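Local coordinates for tubulin-like protein CetZ1 (Haloferax volcanii, PDB 4B46) that binds GTP as a member of the tubulin/FtsZ superfamily and controls cell shape, being essential for the rod-shaped cells that swim efficiently, at residues P117-A120 against K121-R125; N72-G75 against A76-E80; S212-S216 against S217-N221; E81-D84 against E85-G88; T350-P353 against R354-E357. One frame throughout, in Å; residues are numbered along the deposited sequence.

Contact 1. Residues P117-A120 against K121-R125; sequences PVLA and KHLKR
L119 and L123 stand one turn apart on helix 111-126, the connection of a beta-alpha-beta unit in the Rossmann-like GTPase domain, and meet through their branched ends. The CD1 methyl of L119 rests 3.8 Å from CG of L123, and CD1 of L123 lies 3.9 Å from CG of L119, so each leucine lays a methyl against the other's branch point as the two chains cross at a slant. L119 reaches its neighbour because its CG is anti to the backbone N (chi1 176°), while L123 keeps CG beside its own N (chi1 -68°). This is the inner face of the crossover helix: both leucines press on I6 of strand 3-8 and V103 of strand 100-106. Were L123 an alanine, L119 CD1 would probably lose the branch point it rests on, and a gap is likely to open between the helix and the sheet. Beneath, i to i+4 backbone bonds join the turns, L123 N to L119 O at 2.8 Å and K121 N to P117 O at 3.1 Å. H122 CD2 approaches L119 CD1 at 4.1 Å, and its NE2 turns to Q87 of helix 83-90. K124 pairs with D162.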
loop_
_atom_site.group_PDB
_atom_site.type_symbol
_atom_site.label_atom_id
_atom_site.label_comp_id
_atom_site.label_asym_id
_atom_site.label_seq_id
_atom_site.Cartn_x
_atom_site.Cartn_y
_atom_site.Cartn_z
ATOM N N PRO A 117 1.052 -6.103 12.105
ATOM C CA PRO A 117 2.427 -6.596 12.264
ATOM C C PRO A 117 2.492 -8.043 12.747
ATOM O O PRO A 117 3.442 -8.759 12.411
ATOM C CB PRO A 117 3.010 -5.681 13.345
ATOM C CG PRO A 117 2.156 -4.472 13.317
ATOM C CD PRO A 117 0.785 -4.971 13.011
ATOM N N VAL A 118 1.511 -8.453 13.546
ATOM C CA VAL A 118 1.442 -9.822 14.031
ATOM C C VAL A 118 1.220 -10.755 12.851
ATOM O O VAL A 118 1.877 -11.789 12.729
ATOM C CB VAL A 118 0.322 -9.995 15.094
ATOM C CG1 VAL A 118 0.039 -11.487 15.372
ATOM C CG2 VAL A 118 0.701 -9.273 16.367
ATOM N N LEU A 119 0.313 -10.375 11.960
ATOM C CA LEU A 119 0.064 -11.193 10.780
ATOM C C LEU A 119 1.293 -11.254 9.874
ATOM O O LEU A 119 1.642 -12.336 9.376
ATOM C CB LEU A 119 -1.140 -10.686 9.982
ATOM C CG LEU A 119 -1.402 -11.455 8.674
ATOM C CD1 LEU A 119 -1.628 -12.957 8.907
ATOM C CD2 LEU A 119 -2.566 -10.841 7.901
ATOM N N ALA A 120 1.942 -10.105 9.656
ATOM C CA ALA A 120 3.102 -10.065 8.756
ATOM C C ALA A 120 4.185 -11.027 9.227
ATOM O O ALA A 120 4.757 -11.768 8.431
ATOM C CB ALA A 120 3.658 -8.641 8.618
ATOM N N LYS A 121 4.449 -11.016 10.531
ATOM C CA LYS A 121 5.425 -11.911 11.136
ATOM C C LYS A 121 5.022 -13.381 10.948
ATOM O O LYS A 121 5.850 -14.224 10.599
ATOM C CB LYS A 121 5.580 -11.585 12.625
ATOM C CG LYS A 121 6.747 -12.299 13.279
ATOM C CD LYS A 121 6.852 -11.978 14.761
ATOM C CE LYS A 121 8.001 -12.750 15.396
ATOM N NZ LYS A 121 8.015 -12.636 16.879
ATOM N N HIS A 122 3.745 -13.672 11.176
ATOM C CA HIS A 122 3.209 -15.024 11.009
ATOM C C HIS A 122 3.391 -15.503 9.567
ATOM O O HIS A 122 3.807 -16.643 9.322
ATOM C CB HIS A 122 1.727 -15.034 11.403
ATOM C CG HIS A 122 0.978 -16.251 10.955
ATOM N ND1 HIS A 122 0.923 -17.411 11.697
ATOM C CD2 HIS A 122 0.229 -16.476 9.849
ATOM C CE1 HIS A 122 0.188 -18.306 11.059
ATOM N NE2 HIS A 122 -0.241 -17.766 9.934
ATOM N N LEU A 123 3.082 -14.628 8.614
ATOM C CA LEU A 123 3.210 -14.974 7.200
ATOM C C LEU A 123 4.655 -15.262 6.774
ATOM O O LEU A 123 4.915 -16.229 6.045
ATOM C CB LEU A 123 2.619 -13.880 6.323
ATOM C CG LEU A 123 1.104 -13.720 6.398
ATOM C CD1 LEU A 123 0.645 -12.511 5.579
ATOM C CD2 LEU A 123 0.438 -14.987 5.911
ATOM N N LYS A 124 5.594 -14.436 7.228
ATOM C CA LYS A 124 7.008 -14.638 6.890
ATOM C C LYS A 124 7.545 -15.923 7.504
ATOM O O LYS A 124 8.515 -16.515 7.015
ATOM C CB LYS A 124 7.850 -13.434 7.340
ATOM C CG LYS A 124 7.746 -12.246 6.382
ATOM C CD LYS A 124 8.782 -11.158 6.669
ATOM C CE LYS A 124 10.201 -11.660 6.502
ATOM N NZ LYS A 124 10.440 -12.160 5.123
ATOM N N ARG A 125 6.891 -16.362 8.574
ATOM C CA ARG A 125 7.323 -17.542 9.304
ATOM C C ARG A 125 6.949 -18.840 8.583
ATOM O O ARG A 125 7.651 -19.847 8.691
ATOM C CB ARG A 125 6.691 -17.525 10.694
ATOM C CG ARG A 125 7.628 -17.867 11.811
ATOM C CD ARG A 125 7.082 -17.365 13.144
ATOM N NE ARG A 125 7.872 -17.863 14.261
ATOM C CZ ARG A 125 7.480 -18.833 15.073
ATOM N NH1 ARG A 125 6.289 -19.395 14.907
ATOM N NH2 ARG A 125 8.271 -19.228 16.059
#

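Contact 2. Residues N72-G75 against A76-E80; sequences NELG and AEIAE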
loop_
_atom_site.group_PDB
_atom_site.type_symbol
_atom_site.label_atom_id
_atom_site.label_comp_id
_atom_site.label_asym_id
_atom_site.label_seq_id
_atom_site.Cartn_x
_atom_site.Cartn_y
_atom_site.Cartn_z
ATOM N N ASN A 72 -4.580 -0.570 20.518
ATOM C CA ASN A 72 -3.799 -1.408 19.622
ATOM C C ASN A 72 -3.028 -2.505 20.359
ATOM O O ASN A 72 -2.718 -3.544 19.781
ATOM C CB ASN A 72 -2.946 -0.581 18.648
ATOM C CG ASN A 72 -1.812 0.166 19.320
ATOM O OD1 ASN A 72 -1.743 0.260 20.535
ATOM N ND2 ASN A 72 -0.921 0.731 18.505
ATOM N N GLU A 73 -2.776 -2.301 21.647
ATOM C CA GLU A 73 -2.151 -3.343 22.453
ATOM C C GLU A 73 -3.066 -4.565 22.525
ATOM O O GLU A 73 -2.615 -5.708 22.378
ATOM C CB GLU A 73 -1.852 -2.814 23.854
ATOM C CG GLU A 73 -1.043 -3.757 24.727
ATOM C CD GLU A 73 -0.613 -3.100 26.033
ATOM O OE1 GLU A 73 0.187 -2.139 25.986
ATOM O OE2 GLU A 73 -1.072 -3.543 27.107
ATOM N N LEU A 74 -4.354 -4.315 22.737
ATOM C CA LEU A 74 -5.358 -5.373 22.740
ATOM C C LEU A 74 -5.514 -5.949 21.336
ATOM O O LEU A 74 -5.716 -7.154 21.178
ATOM C CB LEU A 74 -6.701 -4.858 23.279
ATOM C CG LEU A 74 -7.900 -5.816 23.249
ATOM C CD1 LEU A 74 -7.644 -7.081 24.078
ATOM C CD2 LEU A 74 -9.162 -5.105 23.734
ATOM N N GLY A 75 -5.402 -5.088 20.322
ATOM C CA GLY A 75 -5.439 -5.523 18.930
ATOM C C GLY A 75 -4.339 -6.520 18.617
ATOM O O GLY A 75 -4.556 -7.510 17.911
ATOM N N ALA A 76 -3.149 -6.267 19.149
ATOM C CA ALA A 76 -2.040 -7.188 18.967
ATOM C C ALA A 76 -2.287 -8.510 19.712
ATOM O O ALA A 76 -1.974 -9.582 19.206
ATOM C CB ALA A 76 -0.734 -6.548 19.432
ATOM N N GLU A 77 -2.838 -8.429 20.914
ATOM C CA GLU A 77 -3.114 -9.633 21.696
ATOM C C GLU A 77 -4.147 -10.542 21.029
ATOM O O GLU A 77 -3.973 -11.768 20.993
ATOM C CB GLU A 77 -3.555 -9.264 23.123
ATOM C CG GLU A 77 -2.404 -8.816 24.012
ATOM C CD GLU A 77 -2.879 -8.201 25.324
ATOM O OE1 GLU A 77 -4.105 -8.136 25.545
ATOM O OE2 GLU A 77 -2.025 -7.779 26.131
ATOM N N ILE A 78 -5.215 -9.961 20.485
ATOM C CA ILE A 78 -6.235 -10.801 19.850
ATOM C C ILE A 78 -5.729 -11.407 18.551
ATOM O O ILE A 78 -6.061 -12.548 18.228
ATOM C CB ILE A 78 -7.590 -10.084 19.614
ATOM C CG1 ILE A 78 -7.413 -8.842 18.745
ATOM C CG2 ILE A 78 -8.275 -9.751 20.960
ATOM C CD1 ILE A 78 -8.727 -8.275 18.218
ATOM N N ALA A 79 -4.917 -10.655 17.811
ATOM C CA ALA A 79 -4.310 -11.195 16.603
ATOM C C ALA A 79 -3.413 -12.387 16.930
ATOM O O ALA A 79 -3.381 -13.378 16.192
ATOM C CB ALA A 79 -3.514 -10.100 15.848
ATOM N N GLU A 80 -2.677 -12.294 18.029
ATOM C CA GLU A 80 -1.816 -13.400 18.427
ATOM C C GLU A 80 -2.610 -14.614 18.908
ATOM O O GLU A 80 -2.273 -15.740 18.573
ATOM C CB GLU A 80 -0.804 -12.955 19.486
ATOM C CG GLU A 80 0.168 -11.917 18.940
ATOM C CD GLU A 80 1.381 -11.707 19.814
ATOM O OE1 GLU A 80 1.246 -11.769 21.054
ATOM O OE2 GLU A 80 2.476 -11.480 19.256
#
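E77 lies over the preceding turn of helix 72-81, in the GTPase domain, and its side chain can be followed outward past E73 and L74. E77 CB sits 3.6 Å from L74 O. E77 CG, placed beside the backbone N and anti to the carbonyl carbon (chi1 -76°), comes to 3.5 Å from E73 O, the same carbonyl that accepts the E77 amide. From there the chain runs extended to a carboxylate that is split between two surroundings. E77 OE1 passes 4.0 Å from the CD1 methyl of L74, the E77 and L74 side chains crossing at about a right angle, and forms a salt bridge with R62 of helix 60-63. E77 OE2 lies 4.5 Å from E73 OE2; this proximity of like charges is probably eased by R62. A glutamine here would probably cost R62 one of its two acidic mates, leaving E81 as the other. L74 is shared: its CD1 also packs on the CG2 methyl of I78, and both residues touch V68 and R62. N72, at the start of the helix, sends ND2 to S113, close to the GTP-binding residue G110. Backbone bonds join the turns, from A76 N to N72 O and from I78 N to L74 O. I78 CG1 occupies the place between its own N and carbonyl carbon (chi1 58°), which brings it within 3.3 Å of G75 O.

Contact 3. Residues S212-S216 against S217-N221; sequences SVVDS and SEIIN
The amide N of E218 is held by D215 through two acceptors: OD1 of the D215 side chain at 3.1 Å, and the D215 backbone O, a weak and strongly bent bond. The first is the N-cap bond proper, with the donor meeting OD1 nearly along its C-O axis and an N-H...O angle of 146°. D215 can make it because its CG sits between its own N and carbonyl carbon (chi1 55°), folding the carboxylate over the first turn, where OD1 also comes 3.3 Å from S217 CB. E218 replies in the opposite direction. Its CG lies beside the backbone N (chi1 -68°), and the chain extends back past D215 to bring OE1 to 3.4 Å from D215 N, a weak bond. The reciprocal pair is a capping box at the start of helix 216-223. Its cost is a near meeting of acids, with D215 OD1 4.0 Å from E218 OE1. E218 OE1 also lies 3.3 Å from V214 CA, closing the side chain against the incoming loop. One residue further on, the helix settles into its regular pattern: I220 N bonds to S216 O at 2.8 Å and almost straight. On the buried side, V214 CG1 packs loosely toward I219 CG1, and both residues lie on Y332. S216 OG bonds to D99, I219 and I220 touch M1, and backbone bonds between S212, V214 and D331 tie the loop to the edge of strand 326-333 before helix 216-223 begins.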
loop_
_atom_site.group_PDB
_atom_site.type_symbol
_atom_site.label_atom_id
_atom_site.label_comp_id
_atom_site.label_asym_id
_atom_site.label_seq_id
_atom_site.Cartn_x
_atom_site.Cartn_y
_atom_site.Cartn_z
ATOM N N SER A 212 9.821 -2.634 -23.251
ATOM C CA SER A 212 9.802 -3.844 -22.440
ATOM C C SER A 212 8.837 -3.723 -21.256
ATOM O O SER A 212 8.726 -2.668 -20.633
ATOM C CB SER A 212 11.212 -4.191 -21.956
ATOM O OG SER A 212 11.251 -5.491 -21.394
ATOM N N VAL A 213 8.149 -4.820 -20.959
ATOM C CA VAL A 213 7.085 -4.843 -19.965
ATOM C C VAL A 213 7.634 -5.072 -18.560
ATOM O O VAL A 213 8.542 -5.878 -18.366
ATOM C CB VAL A 213 6.041 -5.933 -20.316
ATOM C CG1 VAL A 213 4.942 -6.015 -19.257
ATOM C CG2 VAL A 213 5.444 -5.667 -21.692
ATOM N N VAL A 214 7.093 -4.344 -17.588
ATOM C CA VAL A 214 7.492 -4.503 -16.199
ATOM C C VAL A 214 6.987 -5.836 -15.681
ATOM O O VAL A 214 5.790 -6.114 -15.743
ATOM C CB VAL A 214 6.888 -3.398 -15.292
ATOM C CG1 VAL A 214 7.133 -3.713 -13.815
ATOM C CG2 VAL A 214 7.449 -2.039 -15.642
ATOM N N ASP A 215 7.886 -6.658 -15.154
ATOM C CA ASP A 215 7.453 -7.906 -14.537
ATOM C C ASP A 215 7.546 -7.825 -13.014
ATOM O O ASP A 215 8.101 -6.872 -12.472
ATOM C CB ASP A 215 8.221 -9.110 -15.100
ATOM C CG ASP A 215 9.718 -8.956 -14.994
ATOM O OD1 ASP A 215 10.209 -8.446 -13.967
ATOM O OD2 ASP A 215 10.418 -9.351 -15.945
ATOM N N SER A 216 6.990 -8.823 -12.337
ATOM C CA SER A 216 6.987 -8.872 -10.877
ATOM C C SER A 216 8.395 -8.837 -10.286
ATOM O O SER A 216 8.618 -8.261 -9.215
ATOM C CB SER A 216 6.262 -10.134 -10.397
ATOM O OG SER A 216 5.038 -10.293 -11.087
ATOM N N SER A 217 9.335 -9.477 -10.979
ATOM C CA SER A 217 10.722 -9.493 -10.539
ATOM C C SER A 217 11.269 -8.088 -10.324
ATOM O O SER A 217 11.983 -7.825 -9.354
ATOM C CB SER A 217 11.594 -10.237 -11.551
ATOM O OG SER A 217 12.194 -11.356 -10.929
ATOM N N GLU A 218 10.925 -7.185 -11.229
ATOM C CA GLU A 218 11.402 -5.814 -11.134
ATOM C C GLU A 218 10.840 -5.094 -9.919
ATOM O O GLU A 218 11.512 -4.263 -9.310
ATOM C CB GLU A 218 11.075 -5.043 -12.415
ATOM C CG GLU A 218 11.869 -5.527 -13.619
ATOM C CD GLU A 218 11.697 -4.631 -14.817
ATOM O OE1 GLU A 218 10.699 -4.804 -15.544
ATOM O OE2 GLU A 218 12.558 -3.753 -15.030
ATOM N N ILE A 219 9.597 -5.403 -9.577
ATOM C CA ILE A 219 8.975 -4.801 -8.408
ATOM C C ILE A 219 9.599 -5.381 -7.152
ATOM O O ILE A 219 9.979 -4.647 -6.235
ATOM C CB ILE A 219 7.457 -5.042 -8.391
ATOM C CG1 ILE A 219 6.800 -4.281 -9.544
ATOM C CG2 ILE A 219 6.855 -4.625 -7.040
ATOM C CD1 ILE A 219 5.347 -4.644 -9.759
ATOM N N ILE A 220 9.717 -6.705 -7.120
ATOM C CA ILE A 220 10.285 -7.387 -5.966
ATOM C C ILE A 220 11.719 -6.915 -5.714
ATOM O O ILE A 220 12.110 -6.622 -4.580
ATOM C CB ILE A 220 10.214 -8.921 -6.165
ATOM C CG1 ILE A 220 8.751 -9.367 -6.082
ATOM C CG2 ILE A 220 11.076 -9.658 -5.146
ATOM C CD1 ILE A 220 8.519 -10.791 -6.500
ATOM N N ASN A 221 12.495 -6.811 -6.786
ATOM C CA ASN A 221 13.880 -6.371 -6.674
ATOM C C ASN A 221 14.014 -4.892 -6.278
ATOM O O ASN A 221 14.967 -4.502 -5.602
ATOM C CB ASN A 221 14.643 -6.694 -7.963
ATOM C CG ASN A 221 14.925 -8.176 -8.102
ATOM O OD1 ASN A 221 14.824 -8.917 -7.130
ATOM N ND2 ASN A 221 15.285 -8.613 -9.300
#

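Contact 4. Residues E81-D84 against E85-G88; sequences EDID and EVQG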
loop_
_atom_site.group_PDB
_atom_site.type_symbol
_atom_site.label_atom_id
_atom_site.label_comp_id
_atom_site.label_asym_id
_atom_site.label_seq_id
_atom_site.Cartn_x
_atom_site.Cartn_y
_atom_site.Cartn_z
ATOM N N GLU A 81 -3.670 -14.376 19.678
ATOM C CA GLU A 81 -4.480 -15.458 20.236
ATOM C C GLU A 81 -5.245 -16.160 19.132
ATOM O O GLU A 81 -5.382 -17.387 19.133
ATOM C CB GLU A 81 -5.474 -14.901 21.269
ATOM C CG GLU A 81 -4.824 -14.365 22.532
ATOM C CD GLU A 81 -5.727 -13.424 23.336
ATOM O OE1 GLU A 81 -6.853 -13.095 22.883
ATOM O OE2 GLU A 81 -5.292 -13.008 24.431
ATOM N N ASP A 82 -5.735 -15.382 18.173
ATOM C CA ASP A 82 -6.634 -15.923 17.160
ATOM C C ASP A 82 -6.010 -16.067 15.768
ATOM O O ASP A 82 -6.731 -16.132 14.774
ATOM C CB ASP A 82 -7.914 -15.076 17.089
ATOM C CG ASP A 82 -8.755 -15.166 18.369
ATOM O OD1 ASP A 82 -8.664 -16.183 19.094
ATOM O OD2 ASP A 82 -9.521 -14.223 18.640
ATOM N N ILE A 83 -4.681 -16.140 15.701
ATOM C CA ILE A 83 -3.990 -16.194 14.415
ATOM C C ILE A 83 -4.402 -17.426 13.598
ATOM O O ILE A 83 -4.377 -17.398 12.373
ATOM C CB ILE A 83 -2.442 -16.137 14.565
ATOM C CG1 ILE A 83 -1.804 -15.712 13.247
ATOM C CG2 ILE A 83 -1.865 -17.469 15.058
ATOM C CD1 ILE A 83 -2.197 -14.300 12.823
ATOM N N ASP A 84 -4.821 -18.490 14.277
ATOM C CA ASP A 84 -5.245 -19.692 13.573
ATOM C C ASP A 84 -6.574 -19.493 12.851
ATOM O O ASP A 84 -6.834 -20.152 11.851
ATOM C CB ASP A 84 -5.294 -20.899 14.518
ATOM C CG ASP A 84 -3.902 -21.396 14.902
ATOM O OD1 ASP A 84 -2.975 -21.267 14.073
ATOM O OD2 ASP A 84 -3.724 -21.904 16.029
ATOM N N GLU A 85 -7.410 -18.581 13.344
ATOM C CA GLU A 85 -8.643 -18.237 12.632
ATOM C C GLU A 85 -8.305 -17.591 11.298
ATOM O O GLU A 85 -8.922 -17.874 10.269
ATOM C CB GLU A 85 -9.506 -17.273 13.446
ATOM C CG GLU A 85 -10.208 -17.897 14.624
ATOM C CD GLU A 85 -11.261 -16.975 15.206
ATOM O OE1 GLU A 85 -10.896 -16.017 15.921
ATOM O OE2 GLU A 85 -12.460 -17.201 14.944
ATOM N N VAL A 86 -7.326 -16.697 11.330
ATOM C CA VAL A 86 -6.888 -16.025 10.125
ATOM C C VAL A 86 -6.269 -17.046 9.173
ATOM O O VAL A 86 -6.596 -17.079 7.984
ATOM C CB VAL A 86 -5.880 -14.917 10.440
ATOM C CG1 VAL A 86 -5.509 -14.167 9.155
ATOM C CG2 VAL A 86 -6.462 -13.967 11.479
ATOM N N GLN A 87 -5.400 -17.898 9.712
ATOM C CA GLN A 87 -4.720 -18.915 8.910
ATOM C C GLN A 87 -5.716 -19.883 8.279
ATOM O O GLN A 87 -5.494 -20.386 7.174
ATOM C CB GLN A 87 -3.688 -19.683 9.743
ATOM C CG GLN A 87 -2.777 -20.588 8.905
ATOM C CD GLN A 87 -2.089 -19.834 7.770
ATOM O OE1 GLN A 87 -1.598 -18.713 7.950
ATOM N NE2 GLN A 87 -2.074 -20.437 6.587
ATOM N N GLY A 88 -6.812 -20.132 8.987
ATOM C CA GLY A 88 -7.888 -20.953 8.471
ATOM C C GLY A 88 -8.354 -20.443 7.122
ATOM O O GLY A 88 -8.487 -21.215 6.175
#
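D82 and E85 bring their acidic side chains together, lying side by side and pointing the same way, with the two carboxylate planes almost perpendicular at 83°. E85 OE1 stands 3.3 Å from D82 CB and 3.5 Å from D82 OD2, a close approach of like charges likely to disfavour full ionisation of both. Each acid has a second partner that may offset this: D82 OD2 accepts from the backbone N of G59, and E85 OE2 from the side-chain amide of Q60. The backbone bonds belong to the start of helix 83-90, where D82, the single residue joining it to helix 72-81, takes the N-cap position although its side chain makes no capping bond. E85 N reaches D82 O at 2.9 Å, but from above the carbonyl plane, 53° out of it. Q87 N then bonds to I83 O at 2.9 Å, and G88 N to D84 O at the same length. Apolar contact is slight: the tip methyl CD1 of I83 comes to 4.4 Å from V86 CB. Both residues face helix 111-126, I83 touching H122 and V86 touching L119. Q87 OE1 accepts from H122 NE2, while Q87 NE2 reaches D91 and the hydroxyl of Y127.

Contact 5. Residues T350-P353 against R354-E357; sequences TNVP and RIKE
K356 NZ donates to N351 OD1 at 2.8 Å, tying the loop before helix 353-366 to the helix's first turn. The donor arrives tilted 33° from the carbonyl plane of the amide. N351 holds CG anti to its own N (chi1 -162°), and the lysine bends at chi3 so that CE also comes to 3.2 Å from N351 OD1. The backbone acceptors at the helix start are equally well supplied. V352 O receives K356 N at 2.8 Å in a nearly straight bond, and P353 O receives E357 N at 2.8 Å. V352 is the N-cap residue and P353 the first residue of the helix, a position where a proline's lack of an N-H costs no helical bond. Within the helix, R354 NH1 makes a salt bridge to E357 OE1 at 3.0 Å, meeting the carboxylate on its syn side with the oxygen at the edge of the guanidinium, in its plane. R354 NE turns to D168, at the end of strand 163-168, placing the arginine close to the GTP-binding residues N169 and E142. Beneath these polar pairs V352 CB packs on I355 CG1 at 3.8 Å, with L285 and C287 against the valine and F154 of helix 144-160 against the isoleucine.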
loop_
_atom_site.group_PDB
_atom_site.type_symbol
_atom_site.label_atom_id
_atom_site.label_comp_id
_atom_site.label_asym_id
_atom_site.label_seq_id
_atom_site.Cartn_x
_atom_site.Cartn_y
_atom_site.Cartn_z
ATOM N N THR A 350 14.693 7.821 3.114
ATOM C CA THR A 350 15.269 8.121 4.423
ATOM C C THR A 350 15.140 9.609 4.762
ATOM O O THR A 350 14.806 10.427 3.900
ATOM C CB THR A 350 16.763 7.750 4.476
ATOM O OG1 THR A 350 17.449 8.404 3.400
ATOM C CG2 THR A 350 16.957 6.244 4.355
ATOM N N ASN A 351 15.415 9.941 6.020
ATOM C CA ASN A 351 15.297 11.312 6.526
ATOM C C ASN A 351 13.918 11.891 6.235
ATOM O O ASN A 351 13.779 13.061 5.879
ATOM C CB ASN A 351 16.400 12.216 5.956
ATOM C CG ASN A 351 16.580 13.499 6.756
ATOM O OD1 ASN A 351 16.506 13.492 7.986
ATOM N ND2 ASN A 351 16.802 14.609 6.057
ATOM N N VAL A 352 12.903 11.045 6.373
ATOM C CA VAL A 352 11.528 11.433 6.113
ATOM C C VAL A 352 10.968 12.118 7.364
ATOM O O VAL A 352 10.873 11.498 8.423
ATOM C CB VAL A 352 10.687 10.203 5.727
ATOM C CG1 VAL A 352 9.283 10.616 5.360
ATOM C CG2 VAL A 352 11.360 9.452 4.552
ATOM N N PRO A 353 10.634 13.413 7.254
ATOM C CA PRO A 353 10.136 14.171 8.412
ATOM C C PRO A 353 8.999 13.453 9.140
ATOM O O PRO A 353 9.031 13.337 10.364
ATOM C CB PRO A 353 9.646 15.486 7.787
ATOM C CG PRO A 353 10.545 15.665 6.599
ATOM C CD PRO A 353 10.787 14.266 6.059
ATOM N N ARG A 354 8.028 12.956 8.389
ATOM C CA ARG A 354 6.889 12.283 8.984
ATOM C C ARG A 354 7.317 11.051 9.793
ATOM O O ARG A 354 6.791 10.800 10.874
ATOM C CB ARG A 354 5.896 11.894 7.894
ATOM C CG ARG A 354 4.758 11.025 8.362
ATOM C CD ARG A 354 3.874 11.744 9.387
ATOM N NE ARG A 354 2.467 11.434 9.152
ATOM C CZ ARG A 354 1.517 11.466 10.080
ATOM N NH1 ARG A 354 1.817 11.779 11.335
ATOM N NH2 ARG A 354 0.263 11.167 9.757
ATOM N N ILE A 355 8.279 10.294 9.269
ATOM C CA ILE A 355 8.795 9.130 9.979
ATOM C C ILE A 355 9.595 9.540 11.208
ATOM O O ILE A 355 9.455 8.942 12.279
ATOM C CB ILE A 355 9.632 8.226 9.045
ATOM C CG1 ILE A 355 8.765 7.734 7.885
ATOM C CG2 ILE A 355 10.234 7.047 9.818
ATOM C CD1 ILE A 355 7.411 7.189 8.343
ATOM N N LYS A 356 10.410 10.582 11.071
ATOM C CA LYS A 356 11.153 11.110 12.212
ATOM C C LYS A 356 10.221 11.620 13.323
ATOM O O LYS A 356 10.546 11.500 14.505
ATOM C CB LYS A 356 12.121 12.224 11.781
ATOM C CG LYS A 356 13.335 11.718 10.999
ATOM C CD LYS A 356 14.431 12.773 10.912
ATOM C CE LYS A 356 14.033 13.927 9.995
ATOM N NZ LYS A 356 15.093 14.980 9.902
ATOM N N GLU A 357 9.078 12.185 12.945
ATOM C CA GLU A 357 8.080 12.608 13.927
ATOM C C GLU A 357 7.553 11.418 14.735
ATOM O O GLU A 357 7.504 11.464 15.963
ATOM C CB GLU A 357 6.884 13.282 13.259
ATOM C CG GLU A 357 5.769 13.605 14.275
ATOM C CD GLU A 357 4.377 13.517 13.690
ATOM O OE1 GLU A 357 4.248 13.077 12.531
ATOM O OE2 GLU A 357 3.406 13.917 14.383
#

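Overall arrangement
Along the chain the order is contact 2, contact 4, contact 1, contact 3, contact 5. The first three cluster in the GTPase domain, with centres 11 to 13 Å apart: helices 72-81 and 83-90 follow each other, and both pack on helix 111-126. V118 of contact 1 touches A79 and E80 of contact 2, while H122 and Q87 form the polar tie between contacts 1 and 4. Contacts 3 and 5 belong to the C-terminal domain, about 28 Å apart between centres, each at the start of a helix. Contact 5 nevertheless comes back near the nucleotide, as does contact 2, so side chains from both parts of the sequence come within about 8 Å of the GDP.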